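Triphenylmethane reductase (Citrobacter sp., PDB 2JL1) probably reduces triphenylmethane dyes with NADPH held on a Rossmann-type nucleotide-binding domain, a property of interest for bioremediation. Local coordinates at residues Q18-K23 against A181-L186; A141-F146 against V173-L178; F146-G151 against E279-A284; Y196-N201 against D265-L270. One frame throughout, in Å; residues are numbered along the deposited sequence. Where two conformers were deposited one is given.

Contact 1. Residues Q18-K23 against A181-L186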
# COMPACT_ATOMS: atom_id res chain seq x y z
N GLN A 18 -7.15 27.36 -9.20
CA GLN A 18 -7.72 28.69 -8.95
C GLN A 18 -7.19 29.33 -7.67
O GLN A 18 -6.92 30.54 -7.65
CB GLN A 18 -9.25 28.66 -9.02
CG GLN A 18 -9.76 28.43 -10.45
CD GLN A 18 -9.14 29.40 -11.49
OE1 GLN A 18 -9.15 30.62 -11.30
NE2 GLN A 18 -8.59 28.86 -12.59
N HIS A 19 -7.01 28.52 -6.62
CA HIS A 19 -6.34 28.99 -5.40
C HIS A 19 -4.83 29.27 -5.57
O HIS A 19 -4.32 30.24 -5.01
CB HIS A 19 -6.58 28.01 -4.25
CG HIS A 19 -7.99 28.03 -3.74
ND1 HIS A 19 -8.49 29.09 -3.00
CD2 HIS A 19 -9.00 27.15 -3.87
CE1 HIS A 19 -9.75 28.84 -2.70
NE2 HIS A 19 -10.08 27.67 -3.20
N LEU A 20 -4.13 28.42 -6.33
CA LEU A 20 -2.71 28.65 -6.63
C LEU A 20 -2.50 29.95 -7.41
O LEU A 20 -1.50 30.65 -7.20
CB LEU A 20 -2.09 27.47 -7.40
CG LEU A 20 -1.82 26.18 -6.61
CD1 LEU A 20 -1.35 25.03 -7.51
CD2 LEU A 20 -0.82 26.47 -5.51
N LEU A 21 -3.44 30.26 -8.30
CA LEU A 21 -3.38 31.48 -9.12
C LEU A 21 -3.48 32.76 -8.28
O LEU A 21 -3.09 33.83 -8.74
CB LEU A 21 -4.43 31.46 -10.25
CG LEU A 21 -4.16 30.53 -11.45
CD1 LEU A 21 -5.40 30.34 -12.37
CD2 LEU A 21 -2.97 31.01 -12.27
N LYS A 22 -3.98 32.65 -7.06
CA LYS A 22 -3.98 33.79 -6.14
C LYS A 22 -2.70 33.85 -5.31
O LYS A 22 -2.51 34.79 -4.54
CB LYS A 22 -5.20 33.75 -5.22
CG LYS A 22 -6.53 33.89 -5.92
CD LYS A 22 -7.63 33.94 -4.87
CE LYS A 22 -9.01 33.73 -5.47
NZ LYS A 22 -9.79 32.84 -4.55
N LYS A 23 -1.81 32.87 -5.48
CA LYS A 23 -0.59 32.81 -4.66
C LYS A 23 0.72 32.88 -5.44
O LYS A 23 1.70 33.42 -4.95
CB LYS A 23 -0.60 31.56 -3.76
CG LYS A 23 -1.68 31.54 -2.70
CD LYS A 23 -1.81 30.13 -2.08
CE LYS A 23 -2.99 30.03 -1.08
NZ LYS A 23 -2.74 30.81 0.18
N ALA A 181 -6.49 24.21 1.19
CA ALA A 181 -5.48 23.53 2.02
C ALA A 181 -4.34 22.96 1.20
O ALA A 181 -3.17 23.08 1.58
CB ALA A 181 -6.15 22.41 2.84
N ALA A 182 -4.67 22.31 0.08
CA ALA A 182 -3.66 21.81 -0.83
C ALA A 182 -2.77 22.96 -1.37
O ALA A 182 -1.53 22.88 -1.35
CB ALA A 182 -4.32 21.03 -1.95
N ALA A 183 -3.41 24.04 -1.83
CA ALA A 183 -2.71 25.23 -2.33
C ALA A 183 -1.84 25.90 -1.26
O ALA A 183 -0.69 26.32 -1.55
CB ALA A 183 -3.69 26.23 -2.96
N THR A 184 -2.35 25.99 -0.04
CA THR A 184 -1.57 26.57 1.08
C THR A 184 -0.30 25.75 1.33
O THR A 184 0.80 26.29 1.39
CB THR A 184 -2.45 26.62 2.34
OG1 THR A 184 -3.57 27.46 2.08
CG2 THR A 184 -1.69 27.17 3.54
N VAL A 185 -0.47 24.44 1.46
CA VAL A 185 0.61 23.50 1.67
C VAL A 185 1.70 23.56 0.59
O VAL A 185 2.89 23.55 0.91
CB VAL A 185 0.01 22.07 1.83
CG1 VAL A 185 1.05 21.00 1.60
CG2 VAL A 185 -0.62 21.92 3.22
N LEU A 186 1.29 23.63 -0.68
CA LEU A 186 2.20 23.71 -1.84
C LEU A 186 3.08 24.98 -1.90
O LEU A 186 4.15 24.98 -2.53
CB LEU A 186 1.42 23.55 -3.15
CG LEU A 186 0.77 22.17 -3.40
CD1 LEU A 186 -0.27 22.24 -4.51
CD2 LEU A 186 1.83 21.08 -3.69
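The backbones of 18-23 and 181-186 come nearest at Leu20 and Ala183, whose CA atoms are 5.5 Å apart, close enough for a single methyl group to fill the gap. Ala183 CB is that methyl. Ala183 CB meets His19 CB at 3.6 Å and Leu20 CD2 at 3.8 Å, so it is the small residue of one helix that admits the larger ones of its neighbour. Leu20 does not start out facing Ala183; with CG set anti to the carbonyl carbon (chi1 -73°), its branch swings across, and Leu20 CD1 also reaches Leu186 CD1 at 4.2 Å. The two helices, 11-20 and 175-186, lie side by side on one face of the parallel Rossmann sheet: Leu20 and Leu186 both rest on Ile3 of the first strand, while Ala182 and Val185 cover strand 135-140. Lys23 N bonds to Leu20 O at 2.8 Å in a turn. From there the Lys23 chain slants across Thr184, its CD 4.0 Å from Ala183 O. Lys23 NZ stops 3.9 Å from Thr184 OG1, too far for a bond; that hydroxyl is engaged by Leu180 O within its own helix.

Contact 2. Residues A141-F146 against V173-L178; sequences ALYTDF and VTRNEL. With NAP (NADP nicotinamide-adenine-dinucleotide phosphate), chain B; GOL (glycerol), chain C.
The nicotinamide end of the NADP site is built here, where the chain leaving strand 135-140 meets the start of helix 175-186. A single parallel beta bridge joins Tyr143 to Val173: Val173 N bonds to Leu142 O at 3.2 Å, and Thr144 N reaches Val173 O at 3.1 Å from well above its carbonyl plane. The same loop reads the carboxamide of the cofactor, Tyr143 N donating to NAP O7N (2.9 Å) while Ala141 O accepts from NAP N7N.

The Tyr143 ring is sandwiched. Arg175 CG sits 3.6 Å from the ring centroid and only 5° off its normal, a CH-pi contact, whereas the carboxamide carbon NAP C7N lies over the opposite face; Leu178 CD1 touches the edge in plane. The phenol OH bonds to NAP O5D. Extended from CG to NE, Arg175 crosses the ring at about a right angle and brings NE to the nicotinamide-side phosphate oxygen NAP O2N at 2.7 Å. Asp145 secures the base of this arginine: OD1 takes Arg175 N at 2.9 Å on its syn side, and OD2 makes a long salt bridge to NH1 and shares a water with Asn176 N. Thr174 is the helix N-cap, its OG1 accepting Glu177 N at 3.2 Å.

Helix 11-20 borders Tyr143 and Arg175 through Leu12, Gln11 and Leu15, helix 277-285 packs on Thr144 and Thr174, and Ala141 is backbone-bonded to Leu198 of strand 194-198, an outermost strand of the sheet within this chain.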
# COMPACT_ATOMS: atom_id res chain seq x y z
N ALA A 141 -11.32 14.66 4.07
CA ALA A 141 -12.65 14.18 4.42
C ALA A 141 -13.49 13.92 3.16
O ALA A 141 -13.16 14.37 2.06
CB ALA A 141 -13.37 15.25 5.27
N LEU A 142 -14.60 13.20 3.35
CA LEU A 142 -15.66 13.21 2.35
C LEU A 142 -16.04 14.66 2.01
O LEU A 142 -15.96 15.53 2.88
CB LEU A 142 -16.88 12.47 2.88
CG LEU A 142 -16.68 11.00 3.27
CD1 LEU A 142 -17.99 10.49 3.94
CD2 LEU A 142 -16.32 10.16 2.01
N TYR A 143 -16.41 14.92 0.75
CA TYR A 143 -16.84 16.25 0.31
C TYR A 143 -18.24 16.59 0.80
O TYR A 143 -19.17 15.84 0.58
CB TYR A 143 -16.82 16.36 -1.22
CG TYR A 143 -15.50 16.07 -1.89
CD1 TYR A 143 -14.30 16.44 -1.29
CD2 TYR A 143 -15.45 15.46 -3.15
CE1 TYR A 143 -13.05 16.17 -1.92
CE2 TYR A 143 -14.23 15.19 -3.78
CZ TYR A 143 -13.04 15.57 -3.16
OH TYR A 143 -11.84 15.34 -3.77
N THR A 144 -18.38 17.74 1.46
CA THR A 144 -19.71 18.27 1.81
C THR A 144 -20.56 18.39 0.54
O THR A 144 -21.77 18.16 0.59
CB THR A 144 -19.57 19.63 2.48
OG1 THR A 144 -18.74 19.48 3.63
CG2 THR A 144 -20.93 20.22 2.90
N ASP A 145 -19.91 18.70 -0.58
CA ASP A 145 -20.57 18.90 -1.90
C ASP A 145 -21.29 17.65 -2.37
O ASP A 145 -22.21 17.75 -3.16
CB ASP A 145 -19.57 19.31 -3.01
CG ASP A 145 -18.49 20.26 -2.53
OD1 ASP A 145 -17.76 19.94 -1.58
OD2 ASP A 145 -18.33 21.34 -3.15
N PHE A 146 -20.87 16.48 -1.89
CA PHE A 146 -21.52 15.21 -2.24
C PHE A 146 -22.95 15.23 -1.71
O PHE A 146 -23.86 14.78 -2.39
CB PHE A 146 -20.75 14.00 -1.70
CG PHE A 146 -21.34 12.67 -2.10
CD1 PHE A 146 -21.20 12.20 -3.41
CD2 PHE A 146 -22.06 11.90 -1.18
CE1 PHE A 146 -21.76 10.98 -3.80
CE2 PHE A 146 -22.63 10.68 -1.57
CZ PHE A 146 -22.47 10.22 -2.88
N VAL A 173 -15.91 18.29 4.57
CA VAL A 173 -15.57 19.68 4.28
C VAL A 173 -15.68 19.88 2.76
O VAL A 173 -15.53 18.92 2.00
CB VAL A 173 -14.16 20.06 4.78
CG1 VAL A 173 -14.08 20.12 6.32
CG2 VAL A 173 -13.14 19.09 4.25
N THR A 174 -15.91 21.11 2.34
CA THR A 174 -16.12 21.42 0.91
C THR A 174 -14.82 21.18 0.10
O THR A 174 -13.71 21.30 0.62
CB THR A 174 -16.60 22.85 0.69
OG1 THR A 174 -15.60 23.75 1.15
CG2 THR A 174 -17.95 23.15 1.45
N ARG A 175 -14.98 20.82 -1.18
CA ARG A 175 -13.84 20.72 -2.11
C ARG A 175 -13.06 22.01 -2.11
O ARG A 175 -11.83 21.99 -2.20
CB ARG A 175 -14.33 20.52 -3.53
CG ARG A 175 -14.61 19.13 -3.90
CD ARG A 175 -14.77 19.04 -5.40
NE ARG A 175 -15.47 17.80 -5.69
CZ ARG A 175 -16.78 17.72 -5.87
NH1 ARG A 175 -17.52 18.82 -5.85
NH2 ARG A 175 -17.34 16.54 -6.10
N ASN A 176 -13.78 23.13 -2.05
CA ASN A 176 -13.14 24.44 -2.05
C ASN A 176 -12.13 24.59 -0.92
O ASN A 176 -11.00 24.99 -1.17
CB ASN A 176 -14.16 25.57 -2.01
CG ASN A 176 -13.50 26.91 -2.05
OD1 ASN A 176 -13.65 27.70 -1.13
ND2 ASN A 176 -12.73 27.15 -3.09
N GLU A 177 -12.52 24.25 0.30
CA GLU A 177 -11.61 24.35 1.44
C GLU A 177 -10.49 23.33 1.40
O GLU A 177 -9.38 23.64 1.80
CB GLU A 177 -12.36 24.24 2.78
CG GLU A 177 -13.34 25.38 3.00
CD GLU A 177 -14.09 25.26 4.30
OE1 GLU A 177 -14.78 24.23 4.54
OE2 GLU A 177 -14.02 26.24 5.05
N LEU A 178 -10.77 22.13 0.91
CA LEU A 178 -9.70 21.13 0.74
C LEU A 178 -8.71 21.58 -0.32
O LEU A 178 -7.50 21.36 -0.19
CB LEU A 178 -10.28 19.78 0.34
CG LEU A 178 -11.13 19.18 1.45
CD1 LEU A 178 -11.99 18.01 0.91
CD2 LEU A 178 -10.24 18.79 2.64
PA NAP B . -13.41 14.53 -10.45
O1A NAP B . -14.27 13.37 -10.81
O2A NAP B . -13.99 15.86 -10.74
O5B NAP B . -11.97 14.42 -11.14
C5B NAP B . -11.27 13.21 -11.31
C4B NAP B . -10.07 13.59 -12.17
O4B NAP B . -9.25 12.46 -12.44
C3B NAP B . -10.57 14.14 -13.50
O3B NAP B . -9.88 15.33 -13.81
C2B NAP B . -10.19 13.08 -14.49
O2B NAP B . -9.79 13.65 -15.70
C1B NAP B . -8.99 12.46 -13.82
N9A NAP B . -8.73 11.13 -14.40
C8A NAP B . -9.60 10.08 -14.54
N7A NAP B . -8.94 9.06 -15.13
C5A NAP B . -7.67 9.46 -15.38
C6A NAP B . -6.58 8.83 -15.98
N6A NAP B . -6.67 7.58 -16.43
N1A NAP B . -5.39 9.51 -16.09
C2A NAP B . -5.28 10.81 -15.64
N3A NAP B . -6.36 11.43 -15.05
C4A NAP B . -7.53 10.76 -14.93
O3 NAP B . -13.08 14.39 -8.86
PN NAP B . -12.97 15.51 -7.72
O1N NAP B . -12.10 16.58 -8.24
O2N NAP B . -14.34 15.84 -7.23
O5D NAP B . -12.12 14.72 -6.56
C5D NAP B . -10.76 14.37 -6.79
C4D NAP B . -10.39 12.95 -6.35
O4D NAP B . -10.77 12.76 -5.00
C3D NAP B . -11.11 11.87 -7.15
O3D NAP B . -10.41 11.40 -8.27
C2D NAP B . -11.35 10.76 -6.15
O2D NAP B . -10.31 9.80 -6.08
C1D NAP B . -11.37 11.49 -4.82
N1N NAP B . -12.77 11.56 -4.36
C2N NAP B . -12.97 11.95 -3.07
C3N NAP B . -14.24 11.99 -2.56
C7N NAP B . -14.46 12.39 -1.17
O7N NAP B . -15.82 12.53 -0.76
N7N NAP B . -13.38 12.54 -0.39
C4N NAP B . -15.34 11.73 -3.40
C5N NAP B . -15.13 11.43 -4.72
C6N NAP B . -13.82 11.29 -5.19
P2B NAP B . -10.81 13.83 -16.94
O1X NAP B . -11.32 15.26 -16.89
O2X NAP B . -11.99 12.88 -16.86
O3X NAP B . -9.99 13.56 -18.18
C1 GOL C . -16.78 22.24 7.05
O1 GOL C . -16.42 23.43 6.36
C2 GOL C . -18.07 21.61 6.51
O2 GOL C . -18.35 21.93 5.16
C3 GOL C . -19.27 21.88 7.42
O3 GOL C . -18.93 21.57 8.76
O HOH W 1 -16.79 23.30 -2.75

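Contact 3. Residues F146-G151 against E279-A284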
# COMPACT_ATOMS: atom_id res chain seq x y z
N PHE A 146 -20.87 16.48 -1.89
CA PHE A 146 -21.52 15.21 -2.24
C PHE A 146 -22.95 15.23 -1.71
O PHE A 146 -23.86 14.78 -2.39
CB PHE A 146 -20.75 14.00 -1.70
CG PHE A 146 -21.34 12.67 -2.10
CD1 PHE A 146 -21.20 12.20 -3.41
CD2 PHE A 146 -22.06 11.90 -1.18
CE1 PHE A 146 -21.76 10.98 -3.80
CE2 PHE A 146 -22.63 10.68 -1.57
CZ PHE A 146 -22.47 10.22 -2.88
N PHE A 147 -23.14 15.81 -0.52
CA PHE A 147 -24.42 15.82 0.18
C PHE A 147 -25.22 17.15 -0.00
O PHE A 147 -26.45 17.18 0.08
CB PHE A 147 -24.17 15.59 1.68
CG PHE A 147 -23.28 14.41 1.97
CD1 PHE A 147 -23.77 13.12 1.83
CD2 PHE A 147 -21.95 14.59 2.35
CE1 PHE A 147 -22.95 12.00 2.11
CE2 PHE A 147 -21.13 13.49 2.62
CZ PHE A 147 -21.62 12.20 2.48
N VAL A 148 -24.49 18.23 -0.23
CA VAL A 148 -25.09 19.55 -0.24
C VAL A 148 -24.76 20.20 -1.58
O VAL A 148 -23.66 20.69 -1.80
CB VAL A 148 -24.57 20.42 0.93
CG1 VAL A 148 -25.23 21.79 0.92
CG2 VAL A 148 -24.81 19.72 2.28
N ASN A 149 -25.75 20.20 -2.47
CA ASN A 149 -25.56 20.64 -3.84
C ASN A 149 -26.94 21.02 -4.35
O ASN A 149 -27.91 20.95 -3.57
CB ASN A 149 -24.92 19.53 -4.71
CG ASN A 149 -25.62 18.19 -4.57
OD1 ASN A 149 -26.82 18.07 -4.86
ND2 ASN A 149 -24.89 17.18 -4.12
N GLU A 150 -27.02 21.42 -5.63
CA GLU A 150 -28.28 21.90 -6.24
C GLU A 150 -29.39 20.85 -6.18
O GLU A 150 -30.57 21.19 -6.20
CB GLU A 150 -28.03 22.35 -7.69
CG GLU A 150 -27.58 21.21 -8.63
CD GLU A 150 -27.11 21.69 -10.01
OE1 GLU A 150 -27.53 22.79 -10.43
OE2 GLU A 150 -26.33 20.95 -10.66
N GLY A 151 -28.99 19.59 -6.12
CA GLY A 151 -29.87 18.45 -5.94
C GLY A 151 -30.77 18.50 -4.72
O GLY A 151 -31.82 17.84 -4.69
N GLU A 279 -23.99 28.29 5.16
CA GLU A 279 -23.45 29.05 4.01
C GLU A 279 -23.31 28.17 2.77
O GLU A 279 -23.58 28.60 1.65
CB GLU A 279 -22.11 29.72 4.36
CG GLU A 279 -21.39 30.46 3.21
CD GLU A 279 -22.16 31.66 2.60
OE1 GLU A 279 -23.27 32.05 3.09
OE2 GLU A 279 -21.62 32.25 1.63
N THR A 280 -22.90 26.92 2.97
CA THR A 280 -22.79 25.97 1.86
C THR A 280 -24.18 25.63 1.33
O THR A 280 -24.37 25.52 0.12
CB THR A 280 -21.96 24.70 2.27
OG1 THR A 280 -20.67 25.13 2.73
CG2 THR A 280 -21.78 23.76 1.09
N VAL A 281 -25.15 25.45 2.22
CA VAL A 281 -26.54 25.18 1.79
C VAL A 281 -27.07 26.38 0.97
O VAL A 281 -27.67 26.19 -0.10
CB VAL A 281 -27.48 24.83 2.99
CG1 VAL A 281 -28.95 24.81 2.55
CG2 VAL A 281 -27.09 23.48 3.62
N LYS A 282 -26.81 27.60 1.44
CA LYS A 282 -27.28 28.79 0.72
C LYS A 282 -26.69 28.86 -0.67
O LYS A 282 -27.42 29.13 -1.62
CB LYS A 282 -26.98 30.07 1.47
CG LYS A 282 -27.82 30.29 2.71
CD LYS A 282 -27.58 31.70 3.22
CE LYS A 282 -27.90 31.84 4.68
NZ LYS A 282 -27.79 33.29 5.07
N GLN A 283 -25.38 28.61 -0.79
CA GLN A 283 -24.69 28.62 -2.08
C GLN A 283 -25.26 27.55 -3.01
O GLN A 283 -25.52 27.83 -4.18
CB GLN A 283 -23.18 28.38 -1.89
CG GLN A 283 -22.41 29.57 -1.33
CD GLN A 283 -21.04 29.18 -0.80
OE1 GLN A 283 -20.58 28.04 -0.98
NE2 GLN A 283 -20.37 30.13 -0.16
N ALA A 284 -25.45 26.35 -2.49
CA ALA A 284 -25.95 25.21 -3.28
C ALA A 284 -27.30 25.52 -3.93
O ALA A 284 -27.57 25.10 -5.05
CB ALA A 284 -26.05 23.96 -2.42
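Ala284 O, near the end of helix 277-285, is approached by Glu150 of the loop after helix 144-147 and by Arg153 at the start of helix 153-158. Glu150 directs its CA-H at this oxygen, with Glu150 CA 3.5 Å from Ala284 O and an angle at the hydrogen of 136°, and Arg153 NH1 adds a weak hydrogen bond.

The remaining contacts between the two segments are apolar. The methyl of Ala284 points at the loop and lies against bare backbone, its CB 3.6 Å from Asn149 C, which lets chain and helix approach to 4.6 Å between the CA atoms of Asn149 and Ala284. Val148 supplies the main side chain. With CG1 anti to the backbone N (chi1 -179°), this one branch is pushed onto the helix surface among Thr280, Val281 and Ala284. Val148 CG1 meets Val281 CG2 at 3.7 Å, the two valines crossing at about a right angle, and touches Thr280 CG2 at 4.0 Å and Ala284 CB at 4.1 Å.

Asn149 starts away from the helix, and its amide bonds within its own part of the chain. Asn149 OD1 receives a weak Asx-turn bond from Gly151 N (2.9 Å), and Asn149 ND2 is bonded to Asp145 O one turn back. Within helix 277-285, Gln283 NE2 bonds to Glu279 OE2 at 3.0 Å.

Helix 206-217 closes over the apolar patch, Leu209 touching both Val148 and Val281, while Phe146 and Phe147 pack instead on helix 242-256.

Contact 4. Residues Y196-N201 against D265-L270; sequences YNLVSN and DDLQKL
Tyr196 presents one ring face to Leu270, whose CD2 stands 4.0 Å from the ring centroid and 7° off the normal, a CH-pi contact; the phenol OH is hydrogen-bonded to His191. The carboxylate of Asp266 approaches the ring edge, its plane nearly perpendicular to the ring. The bond itself is to the next residue: Asn197 N donates to Asp266 OD2 at 2.9 Å, on the anti lone pair. A water on Asn197 ND2 gives OD2 a second hydrogen, while Asn197 OD1 is taken by Phe109 N.

Strand 194-198 is an outermost strand of the parallel Rossmann sheet within this chain. Tyr196 bonds through its backbone to Phe137 and Arg139, and Leu198 to Arg139 and Ala141, whereas the N-H of Asn197 is met by a helix residue instead of another strand. The axes of strand residues 196-198 and helix residues 266-270 approach to 7.5 Å at 93°.

Leu198 bends its CD2 toward the helix, 3.9 Å from Leu267 CA. Ordered waters bridge strand and helix: one accepts from Val199 N and Leu267 N and donates to Asn197 O, and another links Val199 O to Gln268 N, so two N-H groups of the first helical turn are satisfied by solvent; Ser264 OG takes that of Asp266. Val199 O also rests 3.7 Å from Leu267 CB. At Asn201, chi1 of 53° directs ND2 at Asp265 OD1, 2.8 Å away. This bond is nearly straight and lies in the amide plane, but meets the carboxylate from above.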
# COMPACT_ATOMS: atom_id res chain seq x y z
N TYR A 196 -1.77 15.14 7.35
CA TYR A 196 -2.84 15.95 7.91
C TYR A 196 -4.15 15.23 7.69
O TYR A 196 -4.39 14.71 6.61
CB TYR A 196 -2.90 17.35 7.24
CG TYR A 196 -1.66 18.15 7.47
CD1 TYR A 196 -1.32 18.60 8.74
CD2 TYR A 196 -0.79 18.42 6.41
CE1 TYR A 196 -0.12 19.33 8.97
CE2 TYR A 196 0.38 19.13 6.62
CZ TYR A 196 0.71 19.58 7.88
OH TYR A 196 1.87 20.29 8.06
N ASN A 197 -4.99 15.18 8.72
CA ASN A 197 -6.36 14.67 8.54
C ASN A 197 -7.26 15.89 8.38
O ASN A 197 -7.54 16.58 9.34
CB ASN A 197 -6.77 13.75 9.71
CG ASN A 197 -6.00 12.44 9.73
OD1 ASN A 197 -6.23 11.52 8.91
ND2 ASN A 197 -5.10 12.32 10.69
N LEU A 198 -7.65 16.17 7.13
CA LEU A 198 -8.31 17.40 6.75
C LEU A 198 -9.83 17.24 6.79
O LEU A 198 -10.47 16.89 5.80
CB LEU A 198 -7.79 17.90 5.37
CG LEU A 198 -6.27 18.15 5.27
CD1 LEU A 198 -5.81 18.46 3.82
CD2 LEU A 198 -5.80 19.29 6.23
N VAL A 199 -10.39 17.48 7.97
CA VAL A 199 -11.80 17.26 8.25
C VAL A 199 -12.34 18.45 9.07
O VAL A 199 -11.59 19.34 9.52
CB VAL A 199 -12.04 15.94 9.04
CG1 VAL A 199 -11.42 14.73 8.34
CG2 VAL A 199 -11.50 16.04 10.46
N SER A 200 -13.64 18.43 9.28
CA SER A 200 -14.31 19.48 10.07
C SER A 200 -14.21 19.19 11.54
O SER A 200 -14.36 18.05 11.95
CB SER A 200 -15.79 19.51 9.72
OG SER A 200 -16.43 20.58 10.37
N ASN A 201 -14.01 20.23 12.35
CA ASN A 201 -14.20 20.11 13.79
C ASN A 201 -15.55 20.71 14.25
O ASN A 201 -15.73 21.08 15.41
CB ASN A 201 -13.01 20.71 14.56
CG ASN A 201 -12.69 22.13 14.15
OD1 ASN A 201 -13.47 22.80 13.46
ND2 ASN A 201 -11.51 22.60 14.56
N ASP A 265 -8.23 19.22 14.28
CA ASP A 265 -8.04 20.66 14.07
C ASP A 265 -7.06 20.99 12.93
O ASP A 265 -6.81 22.16 12.65
CB ASP A 265 -7.53 21.33 15.35
CG ASP A 265 -8.54 21.27 16.48
OD1 ASP A 265 -9.76 21.10 16.21
OD2 ASP A 265 -8.10 21.41 17.64
N ASP A 266 -6.54 19.96 12.24
CA ASP A 266 -5.50 20.17 11.21
C ASP A 266 -5.96 21.14 10.13
O ASP A 266 -5.20 22.03 9.76
CB ASP A 266 -5.07 18.87 10.52
CG ASP A 266 -4.34 17.93 11.45
OD1 ASP A 266 -3.97 18.32 12.57
OD2 ASP A 266 -4.13 16.78 11.04
N LEU A 267 -7.18 20.95 9.62
CA LEU A 267 -7.65 21.80 8.52
C LEU A 267 -7.82 23.24 8.97
O LEU A 267 -7.29 24.17 8.35
CB LEU A 267 -8.94 21.28 7.88
CG LEU A 267 -9.55 22.16 6.77
CD1 LEU A 267 -8.63 22.32 5.51
CD2 LEU A 267 -10.86 21.58 6.35
N GLN A 268 -8.54 23.43 10.07
CA GLN A 268 -8.73 24.77 10.61
C GLN A 268 -7.40 25.49 10.91
O GLN A 268 -7.28 26.69 10.69
CB GLN A 268 -9.62 24.69 11.85
CG GLN A 268 -9.97 26.03 12.44
CD GLN A 268 -10.14 25.92 13.91
OE1 GLN A 268 -9.16 25.89 14.66
NE2 GLN A 268 -11.38 25.82 14.36
N LYS A 269 -6.42 24.75 11.43
CA LYS A 269 -5.09 25.33 11.67
C LYS A 269 -4.37 25.77 10.39
O LYS A 269 -3.70 26.79 10.37
CB LYS A 269 -4.22 24.36 12.49
CG LYS A 269 -4.70 24.28 13.92
CD LYS A 269 -3.91 23.30 14.77
CE LYS A 269 -4.15 23.65 16.23
NZ LYS A 269 -4.15 22.44 17.09
N LEU A 270 -4.55 25.01 9.32
CA LEU A 270 -3.93 25.30 8.03
C LEU A 270 -4.56 26.48 7.28
O LEU A 270 -3.84 27.30 6.68
CB LEU A 270 -4.03 24.05 7.16
CG LEU A 270 -2.85 23.44 6.37
CD1 LEU A 270 -1.93 24.48 5.76
CD2 LEU A 270 -2.06 22.51 7.26
O HOH W 2 -8.80 18.56 10.21
O HOH W 3 -3.94 14.56 12.16
O HOH W 4 -10.28 21.20 11.12

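Contact 2 is the hub, touching all three others: its centre lies 11 Å from contact 3, 12 Å from contact 4 and 16 Å from contact 1, whereas contact 3 stands 23 Å from contact 1 and does not touch it. Helix 175-186 serves contact 2 at its start and contact 1 near its end, and leads on to strand 194-198 of contact 4; helix 144-147 joins contacts 2 and 3, which share Phe146. Along the chain, contact 2 nests inside the loop closed by contact 1, and contact 4 inside that closed by contact 3. Contact 2 alone touches the cofactor; the others join helices and the edge strand around it.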